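Local coordinates for KLLA0E08119p (PDB 3VA7), which probably catalyses the ATP-dependent, biotin-dependent carboxylation of urea to urea-1-carboxylate, here as the urea carboxylase part of a longer bifunctional enzyme, at residues A[238-243]-A[299-304]. Residues are numbered along the deposited sequence; the frame is centred on the assembly and turned at random.
Sequences EIQMMG and AGTVEF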
loop_
_atom_site.group_PDB
_atom_site.type_symbol
_atom_site.label_atom_id
_atom_site.label_comp_id
_atom_site.label_asym_id
_atom_site.label_seq_id
_atom_site.Cartn_x
_atom_site.Cartn_y
_atom_site.Cartn_z
ATOM N N GLU A 238 -9.542 38.931 16.635
ATOM C CA GLU A 238 -10.281 38.443 17.765
ATOM C C GLU A 238 -9.418 38.566 19.002
ATOM O O GLU A 238 -8.168 38.605 18.917
ATOM C CB GLU A 238 -10.757 37.018 17.506
ATOM C CG GLU A 238 -9.616 35.974 17.430
ATOM C CD GLU A 238 -10.060 34.645 16.850
ATOM O OE1 GLU A 238 -11.173 34.537 16.263
ATOM O OE2 GLU A 238 -9.270 33.691 16.982
ATOM N N ILE A 239 -10.076 38.654 20.151
ATOM C CA ILE A 239 -9.375 38.745 21.405
ATOM C C ILE A 239 -9.605 37.481 22.190
ATOM O O ILE A 239 -10.726 37.029 22.348
ATOM C CB ILE A 239 -9.805 39.980 22.225
ATOM C CG1 ILE A 239 -9.463 41.283 21.493
ATOM C CG2 ILE A 239 -9.109 39.981 23.634
ATOM C CD1 ILE A 239 -8.047 41.771 21.797
ATOM N N GLN A 240 -8.533 36.889 22.669
ATOM C CA GLN A 240 -8.646 35.728 23.538
ATOM C C GLN A 240 -8.768 36.237 24.950
ATOM O O GLN A 240 -7.875 36.951 25.445
ATOM C CB GLN A 240 -7.395 34.861 23.433
ATOM C CG GLN A 240 -7.304 33.801 24.483
ATOM C CD GLN A 240 -8.259 32.659 24.218
ATOM O OE1 GLN A 240 -8.164 31.969 23.196
ATOM N NE2 GLN A 240 -9.209 32.478 25.110
ATOM N N MET A 241 -9.851 35.859 25.619
ATOM C CA MET A 241 -10.082 36.351 26.947
ATOM C C MET A 241 -10.254 35.208 27.935
ATOM O O MET A 241 -10.678 34.102 27.578
ATOM C CB MET A 241 -11.244 37.359 26.913
ATOM C CG MET A 241 -12.125 37.450 28.133
ATOM S SD MET A 241 -13.733 36.728 27.770
ATOM C CE MET A 241 -13.824 35.748 29.266
ATOM N N MET A 242 -9.897 35.469 29.178
ATOM C CA MET A 242 -10.124 34.533 30.259
ATOM C C MET A 242 -11.022 35.202 31.337
ATOM O O MET A 242 -10.848 36.390 31.672
ATOM C CB MET A 242 -8.760 34.132 30.807
ATOM C CG MET A 242 -8.556 32.648 31.234
ATOM S SD MET A 242 -8.871 31.217 30.137
ATOM C CE MET A 242 -8.282 31.851 28.585
ATOM N N GLY A 243 -12.018 34.465 31.829
ATOM C CA GLY A 243 -12.890 34.957 32.896
ATOM C C GLY A 243 -12.899 34.007 34.079
ATOM O O GLY A 243 -12.776 32.790 33.904
ATOM N N ALA A 299 -12.591 30.140 29.175
ATOM C CA ALA A 299 -12.012 30.805 28.000
ATOM C C ALA A 299 -13.073 31.200 26.997
ATOM O O ALA A 299 -13.947 30.416 26.639
ATOM C CB ALA A 299 -10.902 29.910 27.298
ATOM N N GLY A 300 -12.975 32.413 26.503
ATOM C CA GLY A 300 -13.854 32.796 25.444
ATOM C C GLY A 300 -13.141 33.753 24.521
ATOM O O GLY A 300 -12.139 34.375 24.920
ATOM N N THR A 301 -13.689 33.892 23.311
ATOM C CA THR A 301 -13.142 34.798 22.322
ATOM C C THR A 301 -14.145 35.806 21.823
ATOM O O THR A 301 -15.296 35.478 21.450
ATOM C CB THR A 301 -12.583 34.028 21.093
ATOM O OG1 THR A 301 -11.599 33.067 21.542
ATOM C CG2 THR A 301 -11.979 35.004 20.045
ATOM N N VAL A 302 -13.676 37.045 21.790
ATOM C CA VAL A 302 -14.476 38.101 21.289
ATOM C C VAL A 302 -13.946 38.411 19.920
ATOM O O VAL A 302 -12.839 38.915 19.794
ATOM C CB VAL A 302 -14.380 39.338 22.184
ATOM C CG1 VAL A 302 -15.409 40.362 21.728
ATOM C CG2 VAL A 302 -14.604 38.968 23.674
ATOM N N GLU A 303 -14.731 38.092 18.902
ATOM C CA GLU A 303 -14.367 38.424 17.538
ATOM C C GLU A 303 -14.863 39.824 17.135
ATOM O O GLU A 303 -15.999 40.233 17.439
ATOM C CB GLU A 303 -14.917 37.386 16.539
ATOM C CG GLU A 303 -14.862 35.936 16.993
ATOM C CD GLU A 303 -14.956 34.946 15.846
ATOM O OE1 GLU A 303 -15.808 35.138 14.943
ATOM O OE2 GLU A 303 -14.170 33.964 15.836
ATOM N N PHE A 304 -14.000 40.532 16.425
ATOM C CA PHE A 304 -14.323 41.812 15.827
ATOM C C PHE A 304 -14.021 41.822 14.309
ATOM O O PHE A 304 -13.141 41.108 13.832
ATOM C CB PHE A 304 -13.457 42.885 16.449
ATOM C CG PHE A 304 -13.548 42.968 17.926
ATOM C CD1 PHE A 304 -14.683 43.535 18.547
ATOM C CD2 PHE A 304 -12.479 42.552 18.713
ATOM C CE1 PHE A 304 -14.756 43.662 19.932
ATOM C CE2 PHE A 304 -12.536 42.660 20.111
ATOM C CZ PHE A 304 -13.674 43.218 20.723
HETATM O O HOH W 1 -11.475 30.910 23.476
#
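Residues 238-243 and 299-304 run antiparallel, their axes at 163°, with Ile239-Val302 and Met241-Gly300 as hydrogen-bonded pairs, each closed by two backbone bonds such as Ile239 N to Val302 O (2.8 Å). On the face carrying Glu238, Gln240, Thr301 and Glu303, the two glutamates lie side by side and point the same way, carboxylate planes 30° apart and Glu238 OE1 3.1 Å from Glu303 OE2. Glu238 OE1 is hydrogen-bonded to His236 and its OE2 salt-bridged to Arg255; Lys265, by long, weak ion pairs, and Gln323, by weak hydrogen bonds, approach both Glu238 OE1 and Glu303 OE2, probably easing the like charges. Thr301 CG2 packs 3.5 Å from Glu238 CB. Bent at chi2 (74°), Gln240 turns its amide back over the backbone, where NE2 donates to Met241 O from above the carbonyl plane, across from the Gly300 N bond. One water bridges Gln240 NE2 and Thr301 OG1; Gln240 OE1 bonds Arg255, and Thr301 OG1 also bonds Gln323. Farther along, the Met242 methyl CE meets Ala299 CB at 3.5 Å. On the reverse face, Ile239 CG1 abuts the Phe304 ring edge in plane, beside helix 277-293. This pairing joins neighbouring strands of the antiparallel sheet in the ATP-grasp region of the biotin carboxylase domain.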